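PDB 2FNU: UDP-4-amino-4,6-dideoxy-N-acetyl-beta-L-altrosamine transaminase from Helicobacter pylori, which transfers an amino group from L-glutamate to a UDP-linked 4-keto sugar, the second step in making pseudaminic acid for flagellin modification. Local coordinates for residues Ser55-Phe67 with Val85-Thr97. Residues are numbered along the deposited sequence; the frame is centred on the assembly and turned at random.
Sequences SATSALLTLYRNF and VATANMLLESGYT. With PMP (4'-deoxy-4'-aminopyridoxal-5'-phosphate), chain E.
From helix 56-66, Y64 sets its CB 3.3 Å from S94 OG, which donates to M90 O. With CG anti to the carbonyl carbon (chi1 -68°), the ring is carried over helix 86-93, where CD1 meets the M90 backbone edge-on and CE1 approaches L91 N. L91 CD2 sits over one face, 3.5 Å from the Y64 ring centroid and nearly on the ring normal, a CH-pi contact that also brings it near CG, CD2, CE2 and CZ; L60 C lies over the opposite face, toward the rim. CZ also nears T87 O, to which Y64 OH, at the tip, donates over 2.8 Å; the C=O...donor angle of 132°, in the carbonyl plane, places it on a lone pair.

These helices, with axes 9.0 Å apart and crossing at -41°, belong to the large domain of a fold-type I PLP enzyme, and both N-terminal ends face the cofactor. A56 N and T57 N donate to separate phosphate oxygens, and T57 OG1 reaches PMP O3P at 2.7 Å; the dipole of helix 56-66 probably aids phosphate binding. T87 OG1 is hydrogen-bonded to D154 and lies near the pyridine N1.

M90 is a knob among T57, L60, L61 and Y64, its bent chain bringing SD to 3.8 Å from L61 CB. Water 1 bridges Y64 O and Y96 OH, while R65 forms a salt bridge with E93 of the second subunit.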
ATOM      1  N   SER B  55      -2.812   3.717   2.138  1.00 10.72           N
ATOM      2  CA  SER B  55      -4.256   3.863   1.925  1.00 10.20           C
ATOM      3  C   SER B  55      -4.965   3.728   3.278  1.00 10.40           C
ATOM      4  O   SER B  55      -4.394   3.162   4.222  1.00 12.59           O
ATOM      5  CB  SER B  55      -4.803   2.794   0.977  1.00  9.71           C
ATOM      6  OG  SER B  55      -4.703   1.505   1.575  1.00 12.12           O
ATOM      7  N   ALA B  56      -6.225   4.193   3.367  1.00 11.03           N
ATOM      8  CA  ALA B  56      -6.976   3.937   4.603  1.00  9.88           C
ATOM      9  C   ALA B  56      -7.312   2.456   4.783  1.00  9.03           C
ATOM     10  O   ALA B  56      -7.514   2.005   5.909  1.00 11.71           O
ATOM     11  CB  ALA B  56      -8.250   4.788   4.691  1.00 12.24           C
ATOM     12  N   THR B  57      -7.412   1.716   3.671  1.00 10.08           N
ATOM     13  CA  THR B  57      -7.689   0.277   3.777  1.00  9.97           C
ATOM     14  C   THR B  57      -6.510  -0.430   4.469  1.00 10.81           C
ATOM     15  O   THR B  57      -6.717  -1.306   5.318  1.00 11.70           O
ATOM     16  CB  THR B  57      -7.981  -0.318   2.401  1.00 11.42           C
ATOM     17  OG1 THR B  57      -9.060   0.408   1.827  1.00 11.19           O
ATOM     18  CG2 THR B  57      -8.408  -1.767   2.513  1.00 13.04           C
ATOM     19  N   SER B  58      -5.284  -0.012   4.153  1.00 11.30           N
ATOM     20  CA  SER B  58      -4.098  -0.522   4.857  1.00  9.77           C
ATOM     21  C   SER B  58      -4.111  -0.138   6.332  1.00 10.53           C
ATOM     22  O   SER B  58      -3.751  -0.950   7.207  1.00 11.59           O
ATOM     23  CB  SER B  58      -2.804  -0.045   4.194  1.00 11.88           C
ATOM     24  OG  SER B  58      -2.667  -0.607   2.901  1.00 12.26           O
ATOM     25  N   ALA B  59      -4.498   1.115   6.598  1.00  9.37           N
ATOM     26  CA  ALA B  59      -4.664   1.599   7.962  1.00  9.16           C
ATOM     27  C   ALA B  59      -5.691   0.758   8.731  1.00 11.22           C
ATOM     28  O   ALA B  59      -5.442   0.357   9.885  1.00 11.67           O
ATOM     29  CB  ALA B  59      -5.061   3.058   7.943  1.00 11.22           C
ATOM     30  N   LEU B  60      -6.830   0.462   8.092  1.00 10.52           N
ATOM     31  CA  LEU B  60      -7.874  -0.324   8.753  1.00 11.14           C
ATOM     32  C   LEU B  60      -7.366  -1.726   9.085  1.00 12.23           C
ATOM     33  O   LEU B  60      -7.583  -2.222  10.200  1.00 12.43           O
ATOM     34  CB  LEU B  60      -9.138  -0.420   7.871  1.00 11.07           C
ATOM     35  CG  LEU B  60     -10.036   0.812   7.808  1.00 12.04           C
ATOM     36  CD1 LEU B  60     -11.011   0.713   6.640  1.00 14.08           C
ATOM     37  CD2 LEU B  60     -10.801   1.000   9.102  1.00 13.27           C
ATOM     38  N   LEU B  61      -6.689  -2.372   8.130  1.00 12.06           N
ATOM     39  CA  LEU B  61      -6.175  -3.715   8.393  1.00 10.94           C
ATOM     40  C   LEU B  61      -5.189  -3.658   9.561  1.00 11.44           C
ATOM     41  O   LEU B  61      -5.216  -4.497  10.465  1.00 12.16           O
ATOM     42  CB  LEU B  61      -5.440  -4.276   7.179  1.00 11.98           C
ATOM     43  CG  LEU B  61      -4.759  -5.634   7.410  1.00 12.16           C
ATOM     44  CD1 LEU B  61      -5.826  -6.720   7.613  1.00 16.41           C
ATOM     45  CD2 LEU B  61      -3.845  -5.996   6.240  1.00 14.95           C
ATOM     46  N   THR B  62      -4.306  -2.669   9.534  1.00 11.64           N
ATOM     47  CA  THR B  62      -3.298  -2.542  10.595  1.00 11.18           C
ATOM     48  C   THR B  62      -3.952  -2.337  11.965  1.00 13.18           C
ATOM     49  O   THR B  62      -3.539  -2.945  12.954  1.00 13.52           O
ATOM     50  CB  THR B  62      -2.344  -1.387  10.266  1.00 11.83           C
ATOM     51  OG1 THR B  62      -1.702  -1.692   9.021  1.00 11.14           O
ATOM     52  CG2 THR B  62      -1.270  -1.217  11.356  1.00 12.54           C
ATOM     53  N   LEU B  63      -4.972  -1.493  12.010  1.00 11.06           N
ATOM     54  CA  LEU B  63      -5.720  -1.283  13.251  1.00 10.63           C
ATOM     55  C   LEU B  63      -6.429  -2.573  13.698  1.00 11.83           C
ATOM     56  O   LEU B  63      -6.316  -2.976  14.875  1.00 13.02           O
ATOM     57  CB  LEU B  63      -6.736  -0.141  13.085  1.00 10.24           C
ATOM     58  CG  LEU B  63      -7.649   0.063  14.305  1.00 11.04           C
ATOM     59  CD1 LEU B  63      -6.857   0.316  15.601  1.00 12.02           C
ATOM     60  CD2 LEU B  63      -8.567   1.261  13.978  1.00 12.04           C
ATOM     61  N   TYR B  64      -7.166  -3.212  12.791  1.00 11.18           N
ATOM     62  CA  TYR B  64      -7.947  -4.381  13.182  1.00 12.32           C
ATOM     63  C   TYR B  64      -7.061  -5.528  13.654  1.00 12.65           C
ATOM     64  O   TYR B  64      -7.458  -6.292  14.542  1.00 13.07           O
ATOM     65  CB  TYR B  64      -8.781  -4.872  11.999  1.00 11.44           C
ATOM     66  CG  TYR B  64      -9.921  -3.959  11.541  1.00 11.00           C
ATOM     67  CD1 TYR B  64     -10.495  -4.143  10.292  1.00 11.99           C
ATOM     68  CD2 TYR B  64     -10.436  -2.937  12.368  1.00 11.90           C
ATOM     69  CE1 TYR B  64     -11.569  -3.372   9.854  1.00 13.16           C
ATOM     70  CE2 TYR B  64     -11.499  -2.141  11.945  1.00 11.34           C
ATOM     71  CZ  TYR B  64     -12.072  -2.376  10.671  1.00 13.54           C
ATOM     72  OH  TYR B  64     -13.135  -1.622  10.216  1.00 13.59           O
ATOM     73  N   ARG B  65      -5.878  -5.661  13.053  1.00 12.82           N
ATOM     74  CA  ARG B  65      -4.974  -6.756  13.393  1.00 12.41           C
ATOM     75  C   ARG B  65      -4.282  -6.510  14.721  1.00 14.90           C
ATOM     76  O   ARG B  65      -3.861  -7.465  15.393  1.00 15.94           O
ATOM     77  CB  ARG B  65      -3.906  -6.947  12.298  1.00 11.68           C
ATOM     78  CG  ARG B  65      -4.431  -7.651  11.032  1.00 13.33           C
ATOM     79  CD  ARG B  65      -4.632  -9.177  11.227  1.00 15.32           C
ATOM     80  NE  ARG B  65      -3.372  -9.838  11.589  1.00 12.77           N
ATOM     81  CZ  ARG B  65      -2.414 -10.165  10.715  1.00 12.68           C
ATOM     82  NH1 ARG B  65      -2.569  -9.946   9.407  1.00 13.49           N
ATOM     83  NH2 ARG B  65      -1.288 -10.714  11.165  1.00 13.29           N
ATOM     84  N   ASN B  66      -4.150  -5.241  15.104  1.00 12.94           N
ATOM     85  CA  ASN B  66      -3.273  -4.900  16.229  1.00 13.16           C
ATOM     86  C   ASN B  66      -3.953  -4.379  17.492  1.00 13.76           C
ATOM     87  O   ASN B  66      -3.318  -4.353  18.558  1.00 15.21           O
ATOM     88  CB  ASN B  66      -2.172  -3.924  15.783  1.00 12.06           C
ATOM     89  CG  ASN B  66      -1.170  -4.580  14.851  1.00 16.30           C
ATOM     90  OD1 ASN B  66      -1.244  -4.434  13.621  1.00 18.16           O
ATOM     91  ND2 ASN B  66      -0.243  -5.321  15.421  1.00 14.30           N
ATOM     92  N   PHE B  67      -5.220  -3.969  17.403  1.00 12.94           N
ATOM     93  CA  PHE B  67      -5.869  -3.403  18.603  1.00 13.20           C
ATOM     94  C   PHE B  67      -5.957  -4.435  19.722  1.00 14.82           C
ATOM     95  O   PHE B  67      -5.988  -4.080  20.902  1.00 16.01           O
ATOM     96  CB  PHE B  67      -7.236  -2.770  18.271  1.00 13.32           C
ATOM     97  CG  PHE B  67      -8.367  -3.757  18.168  1.00 12.83           C
ATOM     98  CD1 PHE B  67      -9.297  -3.888  19.212  1.00 13.14           C
ATOM     99  CD2 PHE B  67      -8.535  -4.527  17.012  1.00 13.66           C
ATOM    100  CE1 PHE B  67     -10.342  -4.807  19.117  1.00 14.68           C
ATOM    101  CE2 PHE B  67      -9.578  -5.434  16.901  1.00 12.84           C
ATOM    102  CZ  PHE B  67     -10.496  -5.572  17.966  1.00 13.79           C
ATOM    103  N   VAL B  85     -17.059  -0.849   1.243  1.00 10.72           N
ATOM    104  CA  VAL B  85     -16.856  -2.251   1.603  1.00 10.78           C
ATOM    105  C   VAL B  85     -15.575  -2.501   2.416  1.00 10.98           C
ATOM    106  O   VAL B  85     -15.510  -3.448   3.224  1.00 12.25           O
ATOM    107  CB  VAL B  85     -16.922  -3.156   0.343  1.00 11.67           C
ATOM    108  CG1 VAL B  85     -15.653  -2.988  -0.524  1.00 12.03           C
ATOM    109  CG2 VAL B  85     -17.142  -4.616   0.716  1.00 14.02           C
ATOM    110  N   ALA B  86     -14.563  -1.659   2.227  1.00 11.59           N
ATOM    111  CA  ALA B  86     -13.289  -1.849   2.936  1.00 11.26           C
ATOM    112  C   ALA B  86     -13.454  -1.954   4.447  1.00 11.46           C
ATOM    113  O   ALA B  86     -12.698  -2.669   5.096  1.00 11.61           O
ATOM    114  CB  ALA B  86     -12.313  -0.711   2.607  1.00 11.98           C
ATOM    115  N   THR B  87     -14.414  -1.213   5.017  1.00 11.78           N
ATOM    116  CA  THR B  87     -14.580  -1.208   6.471  1.00 10.19           C
ATOM    117  C   THR B  87     -14.825  -2.623   6.977  1.00 11.58           C
ATOM    118  O   THR B  87     -14.313  -3.025   8.033  1.00 12.39           O
ATOM    119  CB  THR B  87     -15.755  -0.304   6.860  1.00 10.66           C
ATOM    120  OG1 THR B  87     -15.588   0.992   6.262  1.00 12.19           O
ATOM    121  CG2 THR B  87     -15.815  -0.127   8.386  1.00 12.95           C
ATOM    122  N   ALA B  88     -15.593  -3.386   6.198  1.00 11.17           N
ATOM    123  CA  ALA B  88     -15.919  -4.768   6.559  1.00 11.77           C
ATOM    124  C   ALA B  88     -14.940  -5.787   5.967  1.00 11.94           C
ATOM    125  O   ALA B  88     -14.639  -6.783   6.631  1.00 13.07           O
ATOM    126  CB  ALA B  88     -17.350  -5.116   6.156  1.00 15.46           C
ATOM    127  N   ASN B  89     -14.445  -5.561   4.743  1.00 11.36           N
ATOM    128  CA  ASN B  89     -13.486  -6.516   4.165  1.00 11.55           C
ATOM    129  C   ASN B  89     -12.288  -6.685   5.089  1.00 10.80           C
ATOM    130  O   ASN B  89     -11.741  -7.783   5.218  1.00 12.61           O
ATOM    131  CB  ASN B  89     -12.936  -6.052   2.806  1.00 13.60           C
ATOM    132  CG  ASN B  89     -13.866  -6.337   1.616  1.00 12.41           C
ATOM    133  OD1 ASN B  89     -13.580  -5.887   0.482  1.00 15.92           O
ATOM    134  ND2 ASN B  89     -14.941  -7.061   1.835  1.00 10.19           N
ATOM    135  N   MET B  90     -11.844  -5.597   5.722  1.00 10.34           N
ATOM    136  CA  MET B  90     -10.645  -5.715   6.571  1.00 11.66           C
ATOM    137  C   MET B  90     -10.948  -6.414   7.886  1.00 11.65           C
ATOM    138  O   MET B  90     -10.042  -6.980   8.489  1.00 13.31           O
ATOM    139  CB  MET B  90      -9.959  -4.362   6.778  1.00 11.37           C
ATOM    140  CG  MET B  90      -9.390  -3.754   5.494  1.00 11.08           C
ATOM    141  SD  MET B  90      -8.183  -4.860   4.680  1.00 12.49           S
ATOM    142  CE  MET B  90      -9.220  -5.636   3.423  1.00 11.95           C
ATOM    143  N   LEU B  91     -12.222  -6.437   8.284  1.00 11.15           N
ATOM    144  CA  LEU B  91     -12.640  -7.288   9.403  1.00 12.27           C
ATOM    145  C   LEU B  91     -12.464  -8.752   9.043  1.00 11.72           C
ATOM    146  O   LEU B  91     -11.884  -9.534   9.813  1.00 13.34           O
ATOM    147  CB  LEU B  91     -14.089  -6.979   9.818  1.00 13.39           C
ATOM    148  CG  LEU B  91     -14.318  -5.606  10.466  1.00 12.36           C
ATOM    149  CD1 LEU B  91     -15.815  -5.311  10.649  1.00 15.05           C
ATOM    150  CD2 LEU B  91     -13.596  -5.455  11.828  1.00 12.35           C
ATOM    151  N   LEU B  92     -12.973  -9.126   7.878  1.00 12.78           N
ATOM    152  CA  LEU B  92     -12.845 -10.521   7.420  1.00 11.70           C
ATOM    153  C   LEU B  92     -11.377 -10.919   7.354  1.00 14.08           C
ATOM    154  O   LEU B  92     -11.016 -12.010   7.786  1.00 15.45           O
ATOM    155  CB  LEU B  92     -13.495 -10.719   6.046  1.00 12.47           C
ATOM    156  CG  LEU B  92     -15.021 -10.543   5.984  1.00 16.75           C
ATOM    157  CD1 LEU B  92     -15.520 -10.816   4.573  1.00 16.47           C
ATOM    158  CD2 LEU B  92     -15.752 -11.439   6.996  1.00 20.89           C
ATOM    159  N   GLU B  93     -10.529 -10.026   6.834  1.00 11.42           N
ATOM    160  CA  GLU B  93      -9.112 -10.352   6.712  1.00 12.57           C
ATOM    161  C   GLU B  93      -8.410 -10.461   8.060  1.00 13.34           C
ATOM    162  O   GLU B  93      -7.306 -11.010   8.145  1.00 14.50           O
ATOM    163  CB  GLU B  93      -8.394  -9.333   5.820  1.00 14.55           C
ATOM    164  CG  GLU B  93      -8.692  -9.539   4.342  1.00 14.83           C
ATOM    165  CD  GLU B  93      -7.869 -10.701   3.773  1.00 14.52           C
ATOM    166  OE1 GLU B  93      -8.377 -11.854   3.715  1.00 14.98           O
ATOM    167  OE2 GLU B  93      -6.687 -10.461   3.433  1.00 15.03           O
ATOM    168  N   SER B  94      -9.035  -9.923   9.105  1.00 13.27           N
ATOM    169  CA  SER B  94      -8.461  -9.956  10.435  1.00 14.31           C
ATOM    170  C   SER B  94      -9.096 -11.055  11.289  1.00 12.98           C
ATOM    171  O   SER B  94      -8.772 -11.183  12.467  1.00 14.99           O
ATOM    172  CB  SER B  94      -8.604  -8.582  11.094  1.00 16.24           C
ATOM    173  OG  SER B  94      -7.920  -7.618  10.301  1.00 17.45           O
ATOM    174  N   GLY B  95     -10.005 -11.833  10.692  1.00 13.11           N
ATOM    175  CA  GLY B  95     -10.589 -12.993  11.379  1.00 13.05           C
ATOM    176  C   GLY B  95     -11.961 -12.736  11.966  1.00 16.30           C
ATOM    177  O   GLY B  95     -12.585 -13.659  12.513  1.00 16.11           O
ATOM    178  N   TYR B  96     -12.439 -11.499  11.854  1.00 14.74           N
ATOM    179  CA  TYR B  96     -13.692 -11.108  12.510  1.00 13.49           C
ATOM    180  C   TYR B  96     -14.933 -11.283  11.654  1.00 15.46           C
ATOM    181  O   TYR B  96     -14.897 -11.117  10.430  1.00 17.64           O
ATOM    182  CB  TYR B  96     -13.601  -9.639  12.984  1.00 14.58           C
ATOM    183  CG  TYR B  96     -12.601  -9.476  14.109  1.00 13.17           C
ATOM    184  CD1 TYR B  96     -11.315  -8.993  13.869  1.00 15.04           C
ATOM    185  CD2 TYR B  96     -12.927  -9.861  15.427  1.00 11.80           C
ATOM    186  CE1 TYR B  96     -10.383  -8.878  14.908  1.00 14.17           C
ATOM    187  CE2 TYR B  96     -11.997  -9.735  16.468  1.00 14.74           C
ATOM    188  CZ  TYR B  96     -10.733  -9.253  16.210  1.00 13.01           C
ATOM    189  OH  TYR B  96      -9.824  -9.155  17.240  1.00 14.96           O
ATOM    190  N   THR B  97     -16.040 -11.613  12.315  1.00 14.11           N
ATOM    191  CA  THR B  97     -17.365 -11.635  11.689  1.00 13.40           C
ATOM    192  C   THR B  97     -18.045 -10.296  11.950  1.00 14.28           C
ATOM    193  O   THR B  97     -18.219  -9.923  13.109  1.00 15.09           O
ATOM    194  CB  THR B  97     -18.210 -12.760  12.308  1.00 15.57           C
ATOM    195  OG1 THR B  97     -17.657 -14.023  11.928  1.00 18.36           O
ATOM    196  CG2 THR B  97     -19.669 -12.688  11.844  1.00 16.50           C
TER
HETATM  197  N1  PMP E 903     -13.716   3.622   4.665  1.00 12.06           N
HETATM  198  C2  PMP E 903     -14.580   4.502   4.065  1.00 11.92           C
HETATM  199  C2A PMP E 903     -15.779   4.985   4.847  1.00 14.52           C
HETATM  200  C3  PMP E 903     -14.319   4.935   2.758  1.00 14.41           C
HETATM  201  O3  PMP E 903     -15.147   5.836   2.152  1.00 17.19           O
HETATM  202  C4  PMP E 903     -13.192   4.451   2.052  1.00 12.32           C
HETATM  203  C4A PMP E 903     -12.933   4.833   0.610  1.00 18.26           C
HETATM  204  N4A PMP E 903     -14.155   5.032  -0.138  1.00 23.43           N
HETATM  205  C5  PMP E 903     -12.297   3.604   2.714  1.00 10.71           C
HETATM  206  C6  PMP E 903     -12.554   3.254   4.038  1.00 14.69           C
HETATM  207  C5A PMP E 903     -11.043   3.078   2.038  1.00 14.45           C
HETATM  208  O4P PMP E 903     -10.114   4.147   2.006  1.00 12.94           O
HETATM  209  P   PMP E 903      -8.910   4.129   0.930  1.00 12.08           P
HETATM  210  O1P PMP E 903      -9.537   4.471  -0.401  1.00 15.04           O
HETATM  211  O2P PMP E 903      -7.989   5.227   1.371  1.00 11.87           O
HETATM  212  O3P PMP E 903      -8.240   2.782   0.956  1.00 11.88           O
HETATM  213  O   HOH W   1      -7.368  -8.481  16.299  1.00 15.08           O
HETATM  214  O   HOH W   2      -4.770 -10.308   7.576  1.00 18.20           O